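Local coordinates for protein oxidized polyvinyl alcohol hydrolase (Pseudomonas sp. VM15C, PDB 3WWC) that hydrolyses beta-diketones, among them 4,6-nonanedione and oxidized polyvinyl alcohol, cutting the latter in the second step of polyvinyl alcohol breakdown, at residues V66-S71 with T181-A186; W204-D209 with A221-A226; V293-S298 with F333-P338; A242-L247 with S283-A288; A29-K34 with V157-T162. The protein carries 1 engineered substitution. One frame throughout, in Å; residues are numbered along the deposited sequence.

Contact 1 of 5, residues V66-S71 with T181-A186; sequences VPMTGS and TMTNRA. With BUA (butanoic acid), chain C.
M68 reaches from its strand to the helix through the last two atoms of its side chain. Its SD lies 3.7 Å from M182 CG, the two methionine chains crossing at about a right angle, while its CE comes within 3.2 Å of T183 OG1. The bend at chi3 (-73°) turns this methyl toward the threonine. T183 OG1 is engaged by the carbonyl of G179 one turn earlier, so the methyl meets an oxygen that already has a polar partner. A long, unbranched methionine spans the distance between strand and helix, for the CA atoms of M68 and T183 are 8.2 Å apart; with an alanine here the gap would probably be left unfilled, and M182 CG would lose the sulfur it rests on. Further out, L173 of the adjacent strand and F153 of helix 148-160 also pack on M68. Three residues beyond M68, S71 OG donates a 2.7 Å hydrogen bond to O1 of butanoic acid, which H303 also binds. A central strand packed on the helix that follows the position assigned by similarity to the charge relay, here the engineered A177, is characteristic of the alpha/beta-hydrolase core.

Contact 2 of 5, residues W204-D209 with A221-A226; sequences WYVTSD and AAVAAA
V206 and V223 meet methyl to methyl, CG2 of V206 lying 3.8 Å from CG2 of V223, and this apolar touch is the tighter of two. V206 uses its other branch on the helix as well: CG1 stands 4.4 Å from CB of A222, a looser approach. With CG1 anti to its own backbone N (chi1 169°), V206 spreads its two methyls over two successive helix residues, as a beta-branched side chain can. The small A222 suits its place, its single methyl facing V206, while the branched V223 reaches V206 and also packs on P277.

Hydrogen bonds hold each segment separately, and none joins the two. In the helix, A225 N reaches A221 O at 3.0 Å; just after it, A226 N reaches V223 O at 3.1 Å. In the loop, T207 OG1 donates to S208 O over 2.9 Å, approaching at a C=O angle of 134° and tilted 24° from the carbonyl plane. Neighbouring polar anchors place the loop: W204 NE1 bonds to H231 O, the hydroxyl of Y205, a residue lining a butanoic acid pocket, bonds to E131, and D209 forms a salt bridge with K229.

The joint itself is apolar, made by methyl contacts, while the hydrogen bonds described stay within each segment or run to other parts of the chain.

Contact 3 of 5, residues V293-S298 with F333-P338; sequences VHVACS and FKLTQP
F333 carries its ring anti to the backbone N (chi1 178°), which directs it at the strand, where V293 and V295 both hold CG1 anti to their own backbone N and offer their methyls to it. CG1 of V293 sits over one face of the F333 ring in a CH-pi contact, 3.8 Å from the ring centroid and 19° off the normal, displaced toward the rim on the side of F333 CD2. CG2 of V293 adds a touch on F333 CB at 4.0 Å. V295 comes to the far end of the same ring obliquely, its CG2 being 4.0 Å from F333 CZ, and turns its other methyl to the next apolar residue of the loop, with CG1 4.0 Å from L335 CD1. Alternate residues of a beta strand face the same side, so valines two apart suit this surface, and F333 and L335 match their spacing. A broad ring can meet both valines, one over its face and the other obliquely; a serine in its place would probably open a gap beside V293 and leave its CG1 without the ring face it rests on. Strand 292-298 runs in the main sheet between strands 247-253 and 343-346, the latter tied to it by the C297-C344 disulfide. The loop packs beside helix 310-322, where F333 touches T320 and L335 touches W316, and F333 also reaches I248 and V346.

Contact 4 of 5, residues A242-L247 with S283-A288; sequences AKVGPL and SNFFSA
The CG1 methyl of V244 comes to the edge of the F285 ring, near its plane, 4.1 Å from F285 CZ. The valine chi1 of -61° sets CG1 anti to the carbonyl carbon, which aims that methyl at the helix. L247 makes a second apolar touch more loosely and obliquely, with CD1 4.3 Å from CE1 of F286. The two neighbouring rings also meet: CE1 of F286 lies in the plane of the F285 ring at its edge, while F285 CD2 stands 3.7 Å above one face of F286. Large flat rings suit this side of the helix because they span the distance to the loop, the CA atoms of V244 and F286 being 8.9 Å apart.

The polar bonds are made within the helix and by neighbouring residues. S283 O takes two donors, S287 N at 3.0 Å and S287 OG at 2.8 Å, which approach from opposite faces of its plane; a serine suits this turn because its short hydroxyl can fold back onto the helix backbone. The hydroxyl of S283, by similarity part of the charge relay, bonds to F349 N and Q280 O. Q289 grips the loop, its side chain bonding to V244 N and A242 O.

Aliphatic methyls buried against aromatic rings thus join loop to helix without a hydrogen bond between the two segments, and Q289 is one of the residues that hold the loop by hydrogen bonds.

Contact 5 of 5, residues A29-K34 with V157-T162; sequences AGYEVK and VQCVGT
C159 brings its sulfur to the loop 29-34, standing anti to its backbone N (chi1 -180°), which turns it toward Y31 and V33. SG is 3.9 Å from CD1 of Y31 and meets that ring obliquely, 5.1 Å from its centroid and 64° off the normal, in a sulfur-aromatic contact. V33 CG2 is modelled 3.1 Å from C159 SG, too short to be relied on. Cysteine suits this place because SG forms a disulfide with C27, which pins the start of the modelled chain to the helix. V160 follows with a gentler touch, its CG2 lying 4.2 Å from CG1 of V33; the branched valine also packs on F50 and V52 of strand 46-53. The loop leads into strand 36-43, the outermost strand on this side of the alpha/beta-hydrolase sheet, and Y31 is fixed there by a hydrogen bond from its hydroxyl to V39 O and by an edge-to-face contact with F41. T162 turns back onto C159 O, which accepts both its N and its OG1, the hydroxyl at 2.8 Å in the carbonyl plane with a C=O angle of 156°.

In the fold
Contact 1 lies about 3 Å from the centre of the chain, and the centres of the others lie about 18 to 21 Å from its own. Contacts 1, 3 and 4 each bring in a strand of the main mixed sheet: 62-68 near its middle, 247-253 and 292-298 toward one end. Contact 5 lies by the opposite end, its centre about 41 Å from that of contact 2. Contacts 3 and 4 are closest, about 15 Å between centres; helix 275-288 is followed in the chain by strand 292-298. Contact 2 touches both contact 1 and contact 4 through W204. Along the chain contacts 1 and 5 interleave, while contacts 2, 4 and 3 open in that order, so segments far apart in sequence are brought together on one sheet and its helices, contact 1 bearing on the ligand pocket.

Contact 1 of 5, residues V66-S71 with T181-A186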
# COMPACT_ATOMS: atom_id res chain seq x y z
N VAL A 66 7.71 -5.21 -1.28
CA VAL A 66 6.50 -6.03 -1.39
C VAL A 66 5.49 -5.19 -2.18
O VAL A 66 4.74 -4.41 -1.61
CB VAL A 66 5.96 -6.37 0.05
CG1 VAL A 66 4.67 -7.12 -0.01
CG2 VAL A 66 7.00 -7.22 0.76
N PRO A 67 5.48 -5.35 -3.51
CA PRO A 67 4.57 -4.59 -4.36
C PRO A 67 3.23 -5.29 -4.50
O PRO A 67 3.15 -6.53 -4.62
CB PRO A 67 5.32 -4.55 -5.69
CG PRO A 67 6.02 -5.91 -5.72
CD PRO A 67 6.50 -6.07 -4.32
N MET A 68 2.18 -4.47 -4.51
CA MET A 68 0.82 -5.01 -4.66
C MET A 68 0.11 -4.38 -5.82
O MET A 68 0.10 -3.16 -5.97
CB MET A 68 0.03 -4.75 -3.39
CG MET A 68 0.60 -5.55 -2.26
SD MET A 68 -0.18 -5.19 -0.66
CE MET A 68 0.46 -3.64 -0.31
N THR A 69 -0.54 -5.22 -6.63
CA THR A 69 -1.35 -4.73 -7.72
C THR A 69 -2.67 -4.17 -7.19
O THR A 69 -2.94 -4.17 -5.96
CB THR A 69 -1.60 -5.89 -8.71
OG1 THR A 69 -2.15 -5.34 -9.92
CG2 THR A 69 -2.56 -6.94 -8.12
N GLY A 70 -3.49 -3.70 -8.12
CA GLY A 70 -4.79 -3.12 -7.76
C GLY A 70 -5.96 -4.04 -8.05
O GLY A 70 -5.94 -5.24 -7.76
N SER A 71 -7.00 -3.44 -8.62
CA SER A 71 -8.23 -4.19 -8.91
C SER A 71 -8.29 -4.91 -10.20
O SER A 71 -8.88 -5.99 -10.27
CB SER A 71 -9.42 -3.22 -8.86
OG SER A 71 -9.57 -2.68 -7.54
N THR A 181 -4.41 1.11 -0.95
CA THR A 181 -5.26 1.08 0.23
C THR A 181 -4.73 0.02 1.18
O THR A 181 -4.66 0.23 2.39
CB THR A 181 -6.70 0.75 -0.19
OG1 THR A 181 -7.06 1.62 -1.30
CG2 THR A 181 -7.65 0.93 1.00
N MET A 182 -4.38 -1.12 0.61
CA MET A 182 -3.83 -2.19 1.45
C MET A 182 -2.53 -1.78 2.11
O MET A 182 -2.27 -2.17 3.27
CB MET A 182 -3.65 -3.45 0.58
CG MET A 182 -3.19 -4.70 1.36
SD MET A 182 -4.48 -5.27 2.50
CE MET A 182 -3.61 -5.18 4.07
N THR A 183 -1.71 -0.97 1.41
CA THR A 183 -0.44 -0.47 2.00
C THR A 183 -0.81 0.38 3.22
O THR A 183 -0.21 0.25 4.29
CB THR A 183 0.31 0.37 0.99
OG1 THR A 183 0.66 -0.46 -0.12
CG2 THR A 183 1.60 0.92 1.62
N ASN A 184 -1.76 1.30 3.08
CA ASN A 184 -2.16 2.12 4.21
C ASN A 184 -2.62 1.23 5.39
O ASN A 184 -2.22 1.47 6.54
CB ASN A 184 -3.36 3.04 3.84
CG ASN A 184 -2.94 4.27 3.07
OD1 ASN A 184 -1.82 4.77 3.24
ND2 ASN A 184 -3.85 4.80 2.22
N ARG A 185 -3.47 0.23 5.10
CA ARG A 185 -3.95 -0.61 6.21
C ARG A 185 -2.81 -1.35 6.91
O ARG A 185 -2.73 -1.40 8.15
CB ARG A 185 -4.95 -1.65 5.71
CG ARG A 185 -5.53 -2.48 6.89
CD ARG A 185 -6.74 -3.34 6.42
NE ARG A 185 -7.39 -3.96 7.58
CZ ARG A 185 -8.43 -3.45 8.22
NH1 ARG A 185 -8.96 -2.27 7.84
NH2 ARG A 185 -8.98 -4.17 9.21
N ALA A 186 -1.89 -1.88 6.12
CA ALA A 186 -0.77 -2.63 6.69
C ALA A 186 0.12 -1.74 7.53
O ALA A 186 0.65 -2.18 8.58
CB ALA A 186 0.05 -3.26 5.55
C1 BUA C . -12.29 1.40 -4.51
C2 BUA C . -11.10 1.76 -5.40
C3 BUA C . -10.20 0.53 -5.54
C4 BUA C . -9.04 0.81 -6.50
O1 BUA C . -8.60 -0.16 -7.15
O2 BUA C . -8.58 1.98 -6.51

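Contact 2 of 5, residues W204-D209 with A221-A226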
# COMPACT_ATOMS: atom_id res chain seq x y z
N TRP A 204 -8.56 5.89 1.87
CA TRP A 204 -8.55 6.04 3.34
C TRP A 204 -9.96 5.66 3.86
O TRP A 204 -10.11 5.28 5.02
CB TRP A 204 -8.28 7.50 3.75
CG TRP A 204 -7.75 7.64 5.16
CD1 TRP A 204 -8.43 8.13 6.26
CD2 TRP A 204 -6.43 7.30 5.62
NE1 TRP A 204 -7.61 8.12 7.37
CE2 TRP A 204 -6.37 7.61 7.01
CE3 TRP A 204 -5.29 6.75 4.99
CZ2 TRP A 204 -5.21 7.40 7.78
CZ3 TRP A 204 -4.13 6.54 5.76
CH2 TRP A 204 -4.08 6.87 7.14
N TYR A 205 -10.98 5.77 3.00
CA TYR A 205 -12.40 5.50 3.36
C TYR A 205 -12.77 6.35 4.56
O TYR A 205 -13.21 5.87 5.63
CB TYR A 205 -12.63 4.04 3.68
CG TYR A 205 -12.27 3.09 2.57
CD1 TYR A 205 -12.86 3.18 1.30
CD2 TYR A 205 -11.43 2.01 2.84
CE1 TYR A 205 -12.63 2.19 0.34
CE2 TYR A 205 -11.19 1.02 1.89
CZ TYR A 205 -11.80 1.12 0.66
OH TYR A 205 -11.65 0.09 -0.28
N VAL A 206 -12.60 7.66 4.38
CA VAL A 206 -12.85 8.61 5.46
C VAL A 206 -14.20 8.43 6.14
O VAL A 206 -15.25 8.24 5.46
CB VAL A 206 -12.73 10.03 4.91
CG1 VAL A 206 -13.24 11.09 5.94
CG2 VAL A 206 -11.26 10.31 4.64
N THR A 207 -14.18 8.44 7.48
CA THR A 207 -15.45 8.36 8.23
C THR A 207 -15.55 9.58 9.14
O THR A 207 -14.64 10.40 9.23
CB THR A 207 -15.49 7.13 9.19
OG1 THR A 207 -14.49 7.26 10.23
CG2 THR A 207 -15.27 5.82 8.40
N SER A 208 -16.67 9.67 9.85
CA SER A 208 -16.79 10.72 10.83
C SER A 208 -15.88 10.36 11.98
O SER A 208 -15.39 9.22 12.10
CB SER A 208 -18.22 10.83 11.38
OG SER A 208 -19.11 11.10 10.30
N ASP A 209 -15.67 11.31 12.90
CA ASP A 209 -14.82 11.04 14.06
C ASP A 209 -15.32 9.88 14.91
O ASP A 209 -14.50 9.20 15.54
CB ASP A 209 -14.72 12.28 14.97
CG ASP A 209 -13.82 13.35 14.41
OD1 ASP A 209 -13.09 13.08 13.42
OD2 ASP A 209 -13.82 14.49 14.96
N ALA A 221 -16.58 15.35 0.76
CA ALA A 221 -16.87 16.66 1.34
C ALA A 221 -16.26 16.91 2.70
O ALA A 221 -15.95 18.04 3.03
CB ALA A 221 -18.40 16.88 1.43
N ALA A 222 -16.14 15.87 3.53
CA ALA A 222 -15.59 16.02 4.85
C ALA A 222 -14.15 16.48 4.79
O ALA A 222 -13.72 17.27 5.61
CB ALA A 222 -15.67 14.69 5.60
N VAL A 223 -13.37 15.93 3.85
CA VAL A 223 -11.97 16.35 3.80
C VAL A 223 -11.88 17.76 3.19
O VAL A 223 -11.07 18.56 3.63
CB VAL A 223 -11.13 15.37 2.96
CG1 VAL A 223 -9.69 15.88 2.83
CG2 VAL A 223 -11.16 13.98 3.61
N ALA A 224 -12.70 18.04 2.18
CA ALA A 224 -12.68 19.38 1.58
C ALA A 224 -13.01 20.43 2.63
O ALA A 224 -12.50 21.54 2.58
CB ALA A 224 -13.66 19.46 0.44
N ALA A 225 -13.86 20.10 3.59
CA ALA A 225 -14.22 21.06 4.64
C ALA A 225 -13.17 21.19 5.75
O ALA A 225 -13.13 22.18 6.47
CB ALA A 225 -15.54 20.67 5.24
N ALA A 226 -12.30 20.20 5.89
CA ALA A 226 -11.26 20.24 6.92
C ALA A 226 -10.04 19.52 6.34
O ALA A 226 -9.64 18.44 6.77
CB ALA A 226 -11.74 19.50 8.15

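Contact 3 of 5, residues V293-S298 with F333-P338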
# COMPACT_ATOMS: atom_id res chain seq x y z
N VAL A 293 8.44 9.72 8.99
CA VAL A 293 8.82 10.70 7.97
C VAL A 293 7.76 10.49 6.89
O VAL A 293 7.63 9.38 6.39
CB VAL A 293 10.21 10.39 7.36
CG1 VAL A 293 10.47 11.25 6.12
CG2 VAL A 293 11.30 10.64 8.40
N HIS A 294 6.97 11.51 6.56
CA HIS A 294 6.01 11.37 5.49
C HIS A 294 6.45 12.21 4.31
O HIS A 294 6.78 13.38 4.47
CB HIS A 294 4.61 11.83 5.92
CG HIS A 294 3.60 11.62 4.84
ND1 HIS A 294 3.35 12.57 3.86
CD2 HIS A 294 2.96 10.50 4.44
CE1 HIS A 294 2.61 12.03 2.91
NE2 HIS A 294 2.36 10.77 3.23
N VAL A 295 6.46 11.61 3.13
CA VAL A 295 6.81 12.32 1.93
C VAL A 295 5.54 12.36 1.04
O VAL A 295 4.95 11.31 0.76
CB VAL A 295 7.96 11.62 1.16
CG1 VAL A 295 8.23 12.41 -0.11
CG2 VAL A 295 9.26 11.52 2.02
N ALA A 296 5.09 13.58 0.67
CA ALA A 296 3.92 13.73 -0.18
C ALA A 296 4.40 13.99 -1.60
O ALA A 296 5.09 14.98 -1.86
CB ALA A 296 3.08 14.92 0.34
N CYS A 297 4.06 13.11 -2.53
CA CYS A 297 4.45 13.23 -3.91
C CYS A 297 3.24 13.39 -4.82
O CYS A 297 2.27 12.68 -4.68
CB CYS A 297 5.15 11.95 -4.39
SG CYS A 297 6.88 11.81 -3.89
N SER A 298 3.34 14.34 -5.77
CA SER A 298 2.28 14.58 -6.73
C SER A 298 2.79 14.37 -8.14
O SER A 298 3.93 14.74 -8.48
CB SER A 298 1.76 16.02 -6.65
OG SER A 298 1.23 16.29 -5.36
N PHE A 333 16.59 12.65 8.12
CA PHE A 333 16.21 12.38 6.73
C PHE A 333 16.47 13.55 5.78
O PHE A 333 16.21 14.72 6.12
CB PHE A 333 14.71 12.04 6.73
CG PHE A 333 14.17 11.79 5.37
CD1 PHE A 333 14.42 10.57 4.75
CD2 PHE A 333 13.43 12.75 4.70
CE1 PHE A 333 13.94 10.33 3.44
CE2 PHE A 333 12.95 12.54 3.41
CZ PHE A 333 13.21 11.33 2.77
N LYS A 334 16.94 13.25 4.55
CA LYS A 334 17.20 14.26 3.54
C LYS A 334 16.61 13.83 2.23
O LYS A 334 17.07 12.86 1.63
CB LYS A 334 18.70 14.48 3.37
CG LYS A 334 19.30 15.05 4.70
CD LYS A 334 20.73 15.56 4.52
CE LYS A 334 21.17 16.40 5.74
NZ LYS A 334 20.33 17.63 5.99
N LEU A 335 15.58 14.53 1.79
CA LEU A 335 14.94 14.18 0.54
C LEU A 335 15.81 14.61 -0.63
O LEU A 335 16.43 15.70 -0.57
CB LEU A 335 13.60 14.92 0.43
CG LEU A 335 12.64 14.54 -0.68
CD1 LEU A 335 12.20 13.10 -0.49
CD2 LEU A 335 11.43 15.45 -0.59
N THR A 336 15.89 13.77 -1.66
CA THR A 336 16.60 14.16 -2.87
C THR A 336 15.54 14.40 -3.93
O THR A 336 14.38 13.99 -3.77
CB THR A 336 17.56 13.10 -3.40
OG1 THR A 336 16.84 11.92 -3.79
CG2 THR A 336 18.61 12.75 -2.33
N GLN A 337 15.92 15.06 -5.02
CA GLN A 337 14.98 15.41 -6.09
C GLN A 337 14.41 14.20 -6.84
O GLN A 337 15.14 13.33 -7.27
CB GLN A 337 15.72 16.30 -7.11
CG GLN A 337 14.86 16.98 -8.16
CD GLN A 337 15.67 17.95 -8.98
OE1 GLN A 337 16.16 18.98 -8.47
NE2 GLN A 337 15.84 17.64 -10.26
N PRO A 338 13.07 14.14 -6.96
CA PRO A 338 12.48 13.00 -7.69
C PRO A 338 12.68 13.22 -9.19
O PRO A 338 13.10 14.30 -9.65
CB PRO A 338 11.00 13.09 -7.31
CG PRO A 338 10.79 14.61 -7.16
CD PRO A 338 12.05 15.05 -6.42

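Contact 4 of 5, residues A242-L247 with S283-A288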
# COMPACT_ATOMS: atom_id res chain seq x y z
N ALA A 242 -2.99 6.15 18.31
CA ALA A 242 -2.47 7.43 18.79
C ALA A 242 -1.00 7.54 18.41
O ALA A 242 -0.48 8.65 18.16
CB ALA A 242 -2.62 7.52 20.31
N LYS A 243 -0.34 6.40 18.40
CA LYS A 243 1.08 6.37 18.05
C LYS A 243 1.45 5.13 17.27
O LYS A 243 1.04 4.00 17.61
CB LYS A 243 1.97 6.44 19.28
CG LYS A 243 3.39 6.83 18.88
CD LYS A 243 4.29 7.14 20.05
CE LYS A 243 5.64 7.60 19.50
NZ LYS A 243 6.57 7.99 20.62
N VAL A 244 2.19 5.33 16.19
CA VAL A 244 2.64 4.18 15.40
C VAL A 244 4.14 4.06 15.54
O VAL A 244 4.84 4.98 15.97
CB VAL A 244 2.24 4.28 13.86
CG1 VAL A 244 0.75 4.33 13.73
CG2 VAL A 244 2.90 5.46 13.16
N GLY A 245 4.62 2.87 15.21
CA GLY A 245 6.04 2.56 15.20
C GLY A 245 6.78 3.42 14.17
O GLY A 245 6.15 4.08 13.32
N PRO A 246 8.10 3.39 14.16
CA PRO A 246 8.92 4.19 13.26
C PRO A 246 8.79 3.78 11.80
O PRO A 246 9.02 2.61 11.46
CB PRO A 246 10.33 3.97 13.77
CG PRO A 246 10.16 3.47 15.10
CD PRO A 246 8.95 2.66 15.13
N LEU A 247 8.46 4.74 10.93
CA LEU A 247 8.25 4.48 9.52
C LEU A 247 8.69 5.62 8.65
O LEU A 247 8.87 6.75 9.12
CB LEU A 247 6.72 4.37 9.22
CG LEU A 247 5.93 3.27 9.93
CD1 LEU A 247 4.41 3.55 9.71
CD2 LEU A 247 6.30 1.88 9.41
N SER A 283 -1.74 11.60 4.30
CA SER A 283 -0.58 12.45 4.56
C SER A 283 -0.74 13.24 5.86
O SER A 283 0.23 13.47 6.56
CB SER A 283 -0.32 13.42 3.37
OG SER A 283 -1.18 14.56 3.42
N ASN A 284 -1.97 13.57 6.23
CA ASN A 284 -2.15 14.33 7.47
C ASN A 284 -1.87 13.41 8.67
O ASN A 284 -1.19 13.80 9.63
CB ASN A 284 -3.61 14.83 7.58
CG ASN A 284 -3.95 15.86 6.52
OD1 ASN A 284 -3.08 16.34 5.78
ND2 ASN A 284 -5.22 16.24 6.45
N PHE A 285 -2.35 12.18 8.60
CA PHE A 285 -2.12 11.29 9.72
C PHE A 285 -0.66 10.95 9.88
O PHE A 285 -0.13 11.03 11.00
CB PHE A 285 -2.92 9.98 9.54
CG PHE A 285 -2.63 8.96 10.59
CD1 PHE A 285 -3.31 9.00 11.79
CD2 PHE A 285 -1.62 8.02 10.41
CE1 PHE A 285 -2.97 8.12 12.81
CE2 PHE A 285 -1.27 7.13 11.42
CZ PHE A 285 -1.95 7.19 12.61
N PHE A 286 0.00 10.58 8.78
CA PHE A 286 1.39 10.17 8.92
C PHE A 286 2.33 11.33 9.21
O PHE A 286 3.31 11.15 9.91
CB PHE A 286 1.85 9.36 7.68
CG PHE A 286 1.22 8.01 7.61
CD1 PHE A 286 1.51 7.05 8.60
CD2 PHE A 286 0.37 7.67 6.55
CE1 PHE A 286 0.96 5.76 8.52
CE2 PHE A 286 -0.19 6.38 6.47
CZ PHE A 286 0.11 5.43 7.46
N SER A 287 2.03 12.51 8.71
CA SER A 287 2.87 13.63 9.00
C SER A 287 2.82 14.00 10.46
O SER A 287 3.84 14.40 11.01
CB SER A 287 2.45 14.85 8.17
OG SER A 287 2.74 14.60 6.83
N ALA A 288 1.64 13.87 11.08
CA ALA A 288 1.50 14.23 12.49
C ALA A 288 2.26 13.28 13.40
O ALA A 288 2.63 13.64 14.49
CB ALA A 288 0.02 14.26 12.89

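Contact 5 of 5, residues A29-K34 with V157-T162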
# COMPACT_ATOMS: atom_id res chain seq x y z
N ALA A 29 5.64 -25.12 9.19
CA ALA A 29 6.41 -26.35 9.09
C ALA A 29 6.38 -27.05 7.78
O ALA A 29 5.30 -27.37 7.23
CB ALA A 29 5.95 -27.33 10.16
N GLY A 30 7.58 -27.31 7.28
CA GLY A 30 7.72 -28.04 6.04
C GLY A 30 7.59 -27.21 4.79
O GLY A 30 7.73 -27.76 3.68
N TYR A 31 7.32 -25.91 4.92
CA TYR A 31 7.18 -25.10 3.71
C TYR A 31 8.53 -24.83 3.09
O TYR A 31 9.46 -24.38 3.75
CB TYR A 31 6.44 -23.76 4.02
CG TYR A 31 5.90 -23.10 2.73
CD1 TYR A 31 6.67 -22.14 2.05
CD2 TYR A 31 4.71 -23.53 2.17
CE1 TYR A 31 6.26 -21.61 0.83
CE2 TYR A 31 4.29 -23.01 0.94
CZ TYR A 31 5.07 -22.07 0.29
OH TYR A 31 4.67 -21.62 -0.95
N GLU A 32 8.67 -25.08 1.80
CA GLU A 32 9.95 -24.89 1.15
C GLU A 32 9.87 -23.68 0.24
O GLU A 32 9.31 -23.77 -0.82
CB GLU A 32 10.30 -26.12 0.31
CG GLU A 32 9.98 -27.43 1.02
CD GLU A 32 10.35 -28.65 0.18
OE1 GLU A 32 11.47 -29.16 0.35
OE2 GLU A 32 9.51 -29.08 -0.65
N VAL A 33 10.42 -22.55 0.67
CA VAL A 33 10.42 -21.34 -0.13
C VAL A 33 11.31 -21.46 -1.33
O VAL A 33 12.36 -22.11 -1.29
CB VAL A 33 10.91 -20.15 0.68
CG1 VAL A 33 10.88 -18.87 -0.20
CG2 VAL A 33 10.06 -19.99 1.85
N LYS A 34 10.89 -20.85 -2.43
CA LYS A 34 11.68 -20.91 -3.64
C LYS A 34 11.71 -19.60 -4.38
O LYS A 34 10.90 -18.70 -4.11
CB LYS A 34 11.11 -22.00 -4.56
CG LYS A 34 9.65 -21.81 -4.90
CD LYS A 34 9.09 -22.87 -5.92
CE LYS A 34 9.58 -22.63 -7.38
NZ LYS A 34 9.06 -21.38 -8.02
N VAL A 157 6.91 -12.62 4.51
CA VAL A 157 8.26 -12.05 4.56
C VAL A 157 9.09 -12.84 5.61
O VAL A 157 10.26 -13.14 5.34
CB VAL A 157 8.19 -10.56 4.93
CG1 VAL A 157 9.60 -10.02 5.20
CG2 VAL A 157 7.60 -9.78 3.74
N GLN A 158 8.50 -13.20 6.75
CA GLN A 158 9.27 -13.96 7.76
C GLN A 158 9.71 -15.31 7.20
O GLN A 158 10.82 -15.78 7.47
CB GLN A 158 8.44 -14.13 9.03
CG GLN A 158 8.36 -12.85 9.82
CD GLN A 158 7.43 -12.93 11.00
OE1 GLN A 158 7.59 -12.18 11.97
NE2 GLN A 158 6.45 -13.79 10.92
N CYS A 159 8.90 -15.90 6.33
CA CYS A 159 9.27 -17.17 5.72
C CYS A 159 10.36 -17.03 4.66
O CYS A 159 11.38 -17.79 4.64
CB CYS A 159 7.99 -17.79 5.11
SG CYS A 159 8.32 -19.39 4.32
N VAL A 160 10.23 -16.04 3.77
CA VAL A 160 11.24 -15.86 2.72
C VAL A 160 12.61 -15.58 3.38
O VAL A 160 13.63 -15.99 2.85
CB VAL A 160 10.82 -14.68 1.77
CG1 VAL A 160 11.91 -14.38 0.76
CG2 VAL A 160 9.54 -15.07 1.05
N GLY A 161 12.60 -14.90 4.52
CA GLY A 161 13.84 -14.56 5.21
C GLY A 161 14.59 -15.76 5.75
O GLY A 161 15.68 -15.57 6.25
N THR A 162 13.98 -16.94 5.72
CA THR A 162 14.72 -18.14 6.15
C THR A 162 15.55 -18.62 4.96
O THR A 162 16.48 -19.43 5.15
CB THR A 162 13.78 -19.29 6.65
OG1 THR A 162 13.03 -19.80 5.54
CG2 THR A 162 12.89 -18.84 7.79